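Local coordinates for p-47 protein (Clostridium botulinum E1 str. 'BoNT E Beluga', PDB 5WIX) that is of unknown function but has a TULIP-type fold like that of bactericidal/permeability-increasing protein, and so may bind lipids or other apolar molecules, at residues Pro118-Ser126 with Val169-Thr179; Asn397-Asp405 with Val417-Ile428. One frame throughout, in Å; residues are numbered along the deposited sequence.

In the fold
Both contacts join parts of one elongated chain, and their centres lie about 22 Å apart. Interaction 1 pairs strand 120-125 with strand 174-177 inside a curled antiparallel sheet. It is partly buried, held by backbone hydrogen bonds, with aromatic rings at one end and polar side chains toward the solvent. Interaction 2 lies deeper, nearer the middle of the chain, where helix 399-403 packs on the hairpin formed by strands 414-422 and 426-432 of a different sheet. No hydrogen bond crosses it; apolar side chains do the work. The two sites meet where Asn177 packs against the backbone of Asp405, and strand 407-409, following that helix, flanks strand 174-177.

Interaction 1: residues Pro118-Ser126 with Val169-Thr179; sequences PHIKELKFS and VSYIFASLNVT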
loop_
_atom_site.group_PDB
_atom_site.type_symbol
_atom_site.label_atom_id
_atom_site.label_comp_id
_atom_site.label_asym_id
_atom_site.label_seq_id
_atom_site.Cartn_x
_atom_site.Cartn_y
_atom_site.Cartn_z
ATOM N N PRO A 118 -14.219 13.965 11.481
ATOM C CA PRO A 118 -13.569 14.745 10.416
ATOM C C PRO A 118 -12.174 14.235 10.045
ATOM O O PRO A 118 -11.687 14.548 8.954
ATOM C CB PRO A 118 -13.490 16.161 11.008
ATOM C CG PRO A 118 -13.653 15.987 12.466
ATOM C CD PRO A 118 -14.558 14.808 12.639
ATOM N N HIS A 119 -11.549 13.460 10.929
ATOM C CA HIS A 119 -10.250 12.857 10.636
ATOM C C HIS A 119 -10.370 11.659 9.693
ATOM O O HIS A 119 -9.368 11.132 9.199
ATOM C CB HIS A 119 -9.555 12.449 11.929
ATOM C CG HIS A 119 -8.764 13.555 12.549
ATOM N ND1 HIS A 119 -8.568 14.764 11.916
ATOM C CD2 HIS A 119 -8.122 13.639 13.739
ATOM C CE1 HIS A 119 -7.835 15.546 12.690
ATOM N NE2 HIS A 119 -7.553 14.890 13.800
ATOM N N ILE A 120 -11.605 11.239 9.446
ATOM C CA ILE A 120 -11.892 10.251 8.417
ATOM C C ILE A 120 -12.393 10.962 7.165
ATOM O O ILE A 120 -13.497 11.504 7.161
ATOM C CB ILE A 120 -12.934 9.216 8.896
ATOM C CG1 ILE A 120 -12.286 8.247 9.885
ATOM C CG2 ILE A 120 -13.550 8.453 7.711
ATOM C CD1 ILE A 120 -13.207 7.135 10.362
ATOM N N LYS A 121 -11.575 10.978 6.114
ATOM C CA LYS A 121 -11.986 11.581 4.846
ATOM C C LYS A 121 -12.679 10.522 3.988
ATOM O O LYS A 121 -12.319 9.345 4.025
ATOM C CB LYS A 121 -10.788 12.197 4.117
ATOM C CG LYS A 121 -9.864 13.045 5.012
ATOM C CD LYS A 121 -10.620 14.135 5.784
ATOM C CE LYS A 121 -9.673 15.097 6.502
ATOM N NZ LYS A 121 -8.895 15.964 5.569
ATOM N N GLU A 122 -13.682 10.943 3.225
ATOM C CA GLU A 122 -14.616 10.008 2.595
ATOM C C GLU A 122 -14.727 10.196 1.074
ATOM O O GLU A 122 -14.914 11.310 0.586
ATOM C CB GLU A 122 -15.988 10.161 3.254
ATOM C CG GLU A 122 -17.054 9.245 2.713
ATOM C CD GLU A 122 -18.340 9.329 3.511
ATOM O OE1 GLU A 122 -18.265 9.516 4.747
ATOM O OE2 GLU A 122 -19.426 9.218 2.903
ATOM N N LEU A 123 -14.609 9.105 0.325
ATOM C CA LEU A 123 -14.583 9.204 -1.132
ATOM C C LEU A 123 -15.968 8.975 -1.741
ATOM O O LEU A 123 -16.536 7.883 -1.647
ATOM C CB LEU A 123 -13.573 8.219 -1.721
ATOM C CG LEU A 123 -13.429 8.322 -3.239
ATOM C CD1 LEU A 123 -13.147 9.752 -3.658
ATOM C CD2 LEU A 123 -12.345 7.404 -3.757
ATOM N N LYS A 124 -16.505 10.020 -2.365
ATOM C CA LYS A 124 -17.852 9.981 -2.923
ATOM C C LYS A 124 -17.834 10.523 -4.344
ATOM O O LYS A 124 -16.793 10.992 -4.810
ATOM C CB LYS A 124 -18.822 10.787 -2.047
ATOM C CG LYS A 124 -18.885 10.318 -0.592
ATOM C CD LYS A 124 -20.187 10.719 0.110
ATOM C CE LYS A 124 -20.274 12.221 0.363
ATOM N NZ LYS A 124 -21.616 12.628 0.886
ATOM N N PHE A 125 -18.968 10.438 -5.038
ATOM C CA PHE A 125 -19.160 11.144 -6.313
ATOM C C PHE A 125 -19.121 12.651 -6.107
ATOM O O PHE A 125 -19.432 13.121 -5.013
ATOM C CB PHE A 125 -20.499 10.789 -6.919
ATOM C CG PHE A 125 -20.514 9.520 -7.706
ATOM C CD1 PHE A 125 -19.842 9.428 -8.919
ATOM C CD2 PHE A 125 -21.276 8.439 -7.278
ATOM C CE1 PHE A 125 -19.895 8.255 -9.679
ATOM C CE2 PHE A 125 -21.339 7.269 -8.029
ATOM C CZ PHE A 125 -20.648 7.177 -9.233
ATOM N N SER A 126 -18.791 13.424 -7.138
ATOM C CA SER A 126 -18.876 14.882 -6.984
ATOM C C SER A 126 -19.182 15.636 -8.278
ATOM O O SER A 126 -18.344 15.712 -9.173
ATOM C CB SER A 126 -17.578 15.434 -6.375
ATOM O OG SER A 126 -16.590 15.681 -7.364
ATOM N N VAL A 169 -27.262 10.917 -4.310
ATOM C CA VAL A 169 -26.331 9.790 -4.342
ATOM C C VAL A 169 -25.166 9.966 -3.368
ATOM O O VAL A 169 -24.164 10.612 -3.676
ATOM C CB VAL A 169 -25.763 9.574 -5.741
ATOM C CG1 VAL A 169 -24.854 8.348 -5.741
ATOM C CG2 VAL A 169 -26.890 9.422 -6.740
ATOM N N SER A 170 -25.299 9.379 -2.189
ATOM C CA SER A 170 -24.282 9.531 -1.163
ATOM C C SER A 170 -23.421 8.276 -1.015
ATOM O O SER A 170 -22.958 7.967 0.084
ATOM C CB SER A 170 -24.938 9.883 0.179
ATOM O OG SER A 170 -25.895 8.905 0.562
ATOM N N TYR A 171 -23.193 7.561 -2.115
ATOM C CA TYR A 171 -22.475 6.296 -2.032
ATOM C C TYR A 171 -21.008 6.483 -1.691
ATOM O O TYR A 171 -20.330 7.341 -2.258
ATOM C CB TYR A 171 -22.575 5.500 -3.324
ATOM C CG TYR A 171 -21.882 4.177 -3.174
ATOM C CD1 TYR A 171 -22.329 3.260 -2.235
ATOM C CD2 TYR A 171 -20.758 3.856 -3.931
ATOM C CE1 TYR A 171 -21.696 2.049 -2.055
ATOM C CE2 TYR A 171 -20.116 2.641 -3.765
ATOM C CZ TYR A 171 -20.591 1.739 -2.819
ATOM O OH TYR A 171 -19.975 0.521 -2.621
ATOM N N ILE A 172 -20.527 5.651 -0.770
ATOM C CA ILE A 172 -19.169 5.751 -0.257
ATOM C C ILE A 172 -18.239 4.750 -0.906
ATOM O O ILE A 172 -18.248 3.574 -0.550
ATOM C CB ILE A 172 -19.127 5.502 1.237
ATOM C CG1 ILE A 172 -20.272 6.226 1.942
ATOM C CG2 ILE A 172 -17.776 5.904 1.782
ATOM C CD1 ILE A 172 -20.424 5.834 3.412
ATOM N N PHE A 173 -17.420 5.215 -1.839
ATOM C CA PHE A 173 -16.522 4.324 -2.564
ATOM C C PHE A 173 -15.384 3.791 -1.707
ATOM O O PHE A 173 -14.872 2.700 -1.953
ATOM C CB PHE A 173 -15.946 5.035 -3.784
ATOM C CG PHE A 173 -16.908 5.137 -4.929
ATOM C CD1 PHE A 173 -17.388 3.998 -5.539
ATOM C CD2 PHE A 173 -17.321 6.374 -5.397
ATOM C CE1 PHE A 173 -18.262 4.088 -6.582
ATOM C CE2 PHE A 173 -18.194 6.471 -6.443
ATOM C CZ PHE A 173 -18.667 5.326 -7.038
ATOM N N ALA A 174 -14.982 4.565 -0.709
ATOM C CA ALA A 174 -13.931 4.140 0.206
ATOM C C ALA A 174 -13.861 5.074 1.393
ATOM O O ALA A 174 -14.026 6.290 1.248
ATOM C CB ALA A 174 -12.589 4.092 -0.497
ATOM N N SER A 175 -13.632 4.505 2.572
ATOM C CA SER A 175 -13.336 5.314 3.740
ATOM C C SER A 175 -11.826 5.417 3.835
ATOM O O SER A 175 -11.104 4.427 3.657
ATOM C CB SER A 175 -13.937 4.717 5.007
ATOM O OG SER A 175 -13.279 3.517 5.377
ATOM N N LEU A 176 -11.348 6.631 4.062
ATOM C CA LEU A 176 -9.930 6.850 4.246
ATOM C C LEU A 176 -9.675 7.485 5.609
ATOM O O LEU A 176 -10.245 8.530 5.936
ATOM C CB LEU A 176 -9.366 7.718 3.137
ATOM C CG LEU A 176 -7.844 7.800 3.199
ATOM C CD1 LEU A 176 -7.238 7.917 1.810
ATOM C CD2 LEU A 176 -7.398 8.946 4.101
ATOM N N ASN A 177 -8.803 6.842 6.384
ATOM C CA ASN A 177 -8.563 7.189 7.778
ATOM C C ASN A 177 -7.206 7.856 7.988
ATOM O O ASN A 177 -6.186 7.171 8.055
ATOM C CB ASN A 177 -8.653 5.914 8.631
ATOM C CG ASN A 177 -9.028 6.183 10.074
ATOM O OD1 ASN A 177 -8.829 7.279 10.597
ATOM N ND2 ASN A 177 -9.570 5.167 10.731
ATOM N N VAL A 178 -7.171 9.182 8.074
ATOM C CA VAL A 178 -5.982 9.818 8.634
ATOM C C VAL A 178 -6.109 9.654 10.141
ATOM O O VAL A 178 -7.214 9.463 10.648
ATOM C CB VAL A 178 -5.840 11.312 8.272
ATOM C CG1 VAL A 178 -4.435 11.821 8.660
ATOM C CG2 VAL A 178 -6.117 11.540 6.792
ATOM N N THR A 179 -4.990 9.714 10.851
ATOM C CA THR A 179 -4.980 9.549 12.305
ATOM C C THR A 179 -5.540 8.179 12.717
ATOM O O THR A 179 -6.507 8.080 13.481
ATOM C CB THR A 179 -5.763 10.689 13.024
ATOM O OG1 THR A 179 -7.169 10.551 12.784
ATOM C CG2 THR A 179 -5.293 12.060 12.531
#
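Phe125 and Phe173 form a T-shaped pair, the edge of Phe173 directed at the face of Phe125, with centroids 4.9 Å apart and planes at 73°. Val169 CG1 adds a further apolar touch to Phe125, 3.9 Å from its CD2. Beyond the rings, Leu123 packs its CG against Phe173 CB; Ala174 lies on the same side of the sheet as Leu123 and also meets Val407 and Trp409. Phe173 also reaches Val34 of helix 31-42, and Phe125 touches Leu109 of strand 104-113, which suits large flat rings to this buried end.

The backbones run antiparallel between the two ends. Leu176 N donates to Lys121 O at 2.9 Å and Leu123 N to Ala174 O at 3.0 Å, while the return bond from Lys121 N to Leu176 O is weak. Ile120, Glu122, Ser175 and Asn177 take the other face of the sheet. There Glu122, stretched out with its CG opposite the backbone N (chi1 -179°), crosses Ile172 at about a right angle, its CG 3.5 Å from Ile172 CG2 and its carboxylate OE2 beside Ile172 CG1.

At the exposed margin Thr179 CG2 sits over the face of the His119 ring, 3.8 Å from its centroid, a CH-pi contact. The backbone bonds thus set the pairing of the strands, while the rings seal the buried end, Ile120, Glu122, Ser175 and Asn177 occupy the partly exposed face, and His119 and Thr179 close the exposed end.

Interaction 2: residues Asn397-Asp405 with Val417-Ile428; sequences NNFTDIIND and VTNIILNVGFCI
A short helix laid across a beta hairpin makes this buried layer: helix 399-403 runs nearly at right angles to strand 417-422, their axes 10.0 Å apart, and also to strand 426-428. Phe399 is its centre. Ile420 CD1 rests over one face of the ring, 3.8 Å from the centroid in a CH-pi contact, the isoleucine side chain standing across the ring. Phe426 approaches obliquely, its CZ 3.4 Å from Phe399 CE1 and the two planes at 36°, and Ile428 CD1 comes within 3.6 Å of Phe399 CD1. That same methyl also meets Ile402 CG2, so Ile428 fits between two successive inward residues of the helix. It reaches them because its CG1 points away from the carbonyl carbon (chi1 -58°), sending CD1 up to the helix. One turn along from Phe399, Ile403 slides past Ile428, its CD1 3.9 Å from Ile428 CG2.

Val417 fills the side nearest Thr400, with CG2 3.5 Å from Thr400 OG1; a branched valine suits both the strand and the close helix backbone. At the helix start Asn398 is the N-cap, its OD1 accepting a weak bond from Asp401 N on the outer side. Phe426 and Leu422 also touch Phe243 of helix 240-252, while Ile420 and Leu422 meet Phe340 of strand 328-343. Branched and aromatic residues of the hairpin, pointing at a helix that crosses above them, make this ordinary near-perpendicular helix-on-sheet packing, consistent with the TULIP-like topology of the protein.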
loop_
_atom_site.group_PDB
_atom_site.type_symbol
_atom_site.label_atom_id
_atom_site.label_comp_id
_atom_site.label_asym_id
_atom_site.label_seq_id
_atom_site.Cartn_x
_atom_site.Cartn_y
_atom_site.Cartn_z
ATOM N N ASN A 397 3.746 -8.163 13.076
ATOM C CA ASN A 397 2.620 -7.356 12.648
ATOM C C ASN A 397 1.381 -8.165 12.381
ATOM O O ASN A 397 1.448 -9.374 12.112
ATOM C CB ASN A 397 2.995 -6.578 11.419
ATOM C CG ASN A 397 4.190 -5.695 11.670
ATOM O OD1 ASN A 397 5.317 -6.183 11.767
ATOM N ND2 ASN A 397 3.950 -4.391 11.821
ATOM N N ASN A 398 0.241 -7.504 12.532
ATOM C CA ASN A 398 -1.018 -8.060 12.088
ATOM C C ASN A 398 -1.319 -7.434 10.733
ATOM O O ASN A 398 -1.750 -6.285 10.662
ATOM C CB ASN A 398 -2.126 -7.776 13.089
ATOM C CG ASN A 398 -3.428 -8.450 12.717
ATOM O OD1 ASN A 398 -3.574 -8.971 11.606
ATOM N ND2 ASN A 398 -4.382 -8.461 13.648
ATOM N N PHE A 399 -1.067 -8.170 9.659
ATOM C CA PHE A 399 -1.189 -7.585 8.330
ATOM C C PHE A 399 -2.634 -7.343 7.941
ATOM O O PHE A 399 -2.939 -6.394 7.216
ATOM C CB PHE A 399 -0.507 -8.468 7.300
ATOM C CG PHE A 399 0.962 -8.564 7.506
ATOM C CD1 PHE A 399 1.773 -7.477 7.229
ATOM C CD2 PHE A 399 1.529 -9.726 8.014
ATOM C CE1 PHE A 399 3.118 -7.555 7.416
ATOM C CE2 PHE A 399 2.881 -9.811 8.199
ATOM C CZ PHE A 399 3.678 -8.730 7.912
ATOM N N THR A 400 -3.524 -8.184 8.442
ATOM C CA THR A 400 -4.944 -7.919 8.285
ATOM C C THR A 400 -5.291 -6.556 8.886
ATOM O O THR A 400 -6.083 -5.802 8.314
ATOM C CB THR A 400 -5.791 -8.992 8.956
ATOM O OG1 THR A 400 -5.504 -10.270 8.371
ATOM C CG2 THR A 400 -7.255 -8.666 8.796
ATOM N N ASP A 401 -4.683 -6.243 10.033
ATOM C CA ASP A 401 -4.898 -4.944 10.656
ATOM C C ASP A 401 -4.377 -3.848 9.726
ATOM O O ASP A 401 -5.007 -2.791 9.577
ATOM C CB ASP A 401 -4.213 -4.870 12.026
ATOM C CG ASP A 401 -5.078 -5.417 13.150
ATOM O OD1 ASP A 401 -6.192 -5.908 12.871
ATOM O OD2 ASP A 401 -4.635 -5.357 14.320
ATOM N N ILE A 402 -3.244 -4.125 9.082
ATOM C CA ILE A 402 -2.572 -3.145 8.229
ATOM C C ILE A 402 -3.351 -2.842 6.961
ATOM O O ILE A 402 -3.491 -1.685 6.587
ATOM C CB ILE A 402 -1.156 -3.609 7.832
ATOM C CG1 ILE A 402 -0.159 -3.290 8.953
ATOM C CG2 ILE A 402 -0.709 -2.939 6.521
ATOM C CD1 ILE A 402 1.234 -3.903 8.739
ATOM N N ILE A 403 -3.857 -3.866 6.288
ATOM C CA ILE A 403 -4.533 -3.582 5.042
ATOM C C ILE A 403 -5.809 -2.796 5.384
ATOM O O ILE A 403 -6.118 -1.803 4.725
ATOM C CB ILE A 403 -4.817 -4.869 4.211
ATOM C CG1 ILE A 403 -5.177 -4.496 2.769
ATOM C CG2 ILE A 403 -5.890 -5.749 4.853
ATOM C CD1 ILE A 403 -5.043 -5.648 1.799
ATOM N N ASN A 404 -6.478 -3.179 6.472
ATOM C CA ASN A 404 -7.713 -2.519 6.891
ATOM C C ASN A 404 -7.533 -1.169 7.610
ATOM O O ASN A 404 -8.514 -0.540 8.007
ATOM C CB ASN A 404 -8.511 -3.457 7.798
ATOM C CG ASN A 404 -9.240 -4.540 7.025
ATOM O OD1 ASN A 404 -9.773 -4.289 5.945
ATOM N ND2 ASN A 404 -9.273 -5.751 7.576
ATOM N N ASP A 405 -6.295 -0.712 7.757
ATOM C CA ASP A 405 -5.996 0.414 8.651
ATOM C C ASP A 405 -6.384 1.759 8.056
ATOM O O ASP A 405 -7.131 2.535 8.662
ATOM C CB ASP A 405 -4.503 0.416 9.016
ATOM C CG ASP A 405 -4.164 1.397 10.134
ATOM O OD1 ASP A 405 -4.533 1.127 11.299
ATOM O OD2 ASP A 405 -3.502 2.419 9.857
ATOM N N VAL A 417 -6.578 -12.234 4.078
ATOM C CA VAL A 417 -5.406 -11.807 3.319
ATOM C C VAL A 417 -4.922 -12.968 2.444
ATOM O O VAL A 417 -4.660 -14.064 2.940
ATOM C CB VAL A 417 -4.260 -11.334 4.260
ATOM C CG1 VAL A 417 -2.968 -11.109 3.480
ATOM C CG2 VAL A 417 -4.661 -10.058 4.986
ATOM N N THR A 418 -4.803 -12.735 1.142
ATOM C CA THR A 418 -4.561 -13.838 0.209
ATOM C C THR A 418 -3.095 -14.054 -0.151
ATOM O O THR A 418 -2.690 -15.171 -0.473
ATOM C CB THR A 418 -5.336 -13.627 -1.068
ATOM O OG1 THR A 418 -4.981 -12.353 -1.634
ATOM C CG2 THR A 418 -6.820 -13.664 -0.758
ATOM N N ASN A 419 -2.309 -12.982 -0.120
ATOM C CA ASN A 419 -0.877 -13.115 -0.330
ATOM C C ASN A 419 -0.104 -11.888 0.114
ATOM O O ASN A 419 -0.642 -10.783 0.197
ATOM C CB ASN A 419 -0.561 -13.407 -1.798
ATOM C CG ASN A 419 0.759 -14.145 -1.973
ATOM O OD1 ASN A 419 1.186 -14.887 -1.088
ATOM N ND2 ASN A 419 1.415 -13.941 -3.117
ATOM N N ILE A 420 1.170 -12.111 0.403
ATOM C CA ILE A 420 2.091 -11.048 0.749
ATOM C C ILE A 420 3.316 -11.198 -0.149
ATOM O O ILE A 420 3.837 -12.321 -0.334
ATOM C CB ILE A 420 2.460 -11.113 2.250
ATOM C CG1 ILE A 420 1.177 -10.878 3.069
ATOM C CG2 ILE A 420 3.604 -10.159 2.580
ATOM C CD1 ILE A 420 1.360 -10.514 4.518
ATOM N N ILE A 421 3.746 -10.098 -0.761
ATOM C CA ILE A 421 4.887 -10.207 -1.644
ATOM C C ILE A 421 5.886 -9.137 -1.363
ATOM O O ILE A 421 5.555 -7.960 -1.231
ATOM C CB ILE A 421 4.509 -10.124 -3.146
ATOM C CG1 ILE A 421 3.523 -11.226 -3.548
ATOM C CG2 ILE A 421 5.754 -10.247 -4.012
ATOM C CD1 ILE A 421 2.070 -10.797 -3.547
ATOM N N LEU A 422 7.133 -9.558 -1.282
ATOM C CA LEU A 422 8.228 -8.626 -1.144
ATOM C C LEU A 422 9.037 -8.707 -2.403
ATOM O O LEU A 422 9.897 -9.572 -2.531
ATOM C CB LEU A 422 9.093 -8.964 0.064
ATOM C CG LEU A 422 10.289 -8.040 0.301
ATOM C CD1 LEU A 422 9.800 -6.681 0.790
ATOM C CD2 LEU A 422 11.248 -8.673 1.299
ATOM N N ASN A 423 8.726 -7.836 -3.350
ATOM C CA ASN A 423 9.527 -7.694 -4.549
ATOM C C ASN A 423 9.870 -6.221 -4.678
ATOM O O ASN A 423 9.266 -5.499 -5.466
ATOM C CB ASN A 423 8.777 -8.219 -5.769
ATOM C CG ASN A 423 9.581 -8.104 -7.050
ATOM O OD1 ASN A 423 10.813 -8.146 -7.036
ATOM N ND2 ASN A 423 8.883 -7.961 -8.170
ATOM N N VAL A 424 10.839 -5.798 -3.865
ATOM C CA VAL A 424 11.277 -4.402 -3.708
ATOM C C VAL A 424 10.252 -3.578 -2.946
ATOM O O VAL A 424 10.575 -2.892 -1.968
ATOM C CB VAL A 424 11.556 -3.703 -5.044
ATOM C CG1 VAL A 424 12.099 -2.304 -4.784
ATOM C CG2 VAL A 424 12.539 -4.514 -5.865
ATOM N N GLY A 425 9.014 -3.631 -3.408
ATOM C CA GLY A 425 7.928 -3.046 -2.662
ATOM C C GLY A 425 7.363 -4.131 -1.774
ATOM O O GLY A 425 7.705 -5.317 -1.920
ATOM N N PHE A 426 6.500 -3.743 -0.847
ATOM C CA PHE A 426 5.944 -4.713 0.089
ATOM C C PHE A 426 4.465 -4.675 -0.149
ATOM O O PHE A 426 3.839 -3.623 0.033
ATOM C CB PHE A 426 6.288 -4.379 1.558
ATOM C CG PHE A 426 5.725 -5.368 2.561
ATOM C CD1 PHE A 426 6.438 -6.506 2.914
ATOM C CD2 PHE A 426 4.487 -5.151 3.156
ATOM C CE1 PHE A 426 5.917 -7.412 3.828
ATOM C CE2 PHE A 426 3.970 -6.056 4.082
ATOM C CZ PHE A 426 4.686 -7.185 4.414
ATOM N N CYS A 427 3.923 -5.804 -0.596
ATOM C CA CYS A 427 2.569 -5.847 -1.115
ATOM C C CYS A 427 1.723 -6.828 -0.347
ATOM O O CYS A 427 2.089 -8.006 -0.186
ATOM C CB CYS A 427 2.565 -6.221 -2.598
ATOM S SG CYS A 427 0.893 -6.421 -3.327
ATOM N N ILE A 428 0.581 -6.333 0.115
ATOM C CA ILE A 428 -0.391 -7.158 0.820
ATOM C C ILE A 428 -1.654 -7.235 -0.048
ATOM O O ILE A 428 -2.040 -6.222 -0.618
ATOM C CB ILE A 428 -0.717 -6.578 2.218
ATOM C CG1 ILE A 428 0.556 -6.465 3.047
ATOM C CG2 ILE A 428 -1.732 -7.438 2.922
ATOM C CD1 ILE A 428 0.421 -5.680 4.377
#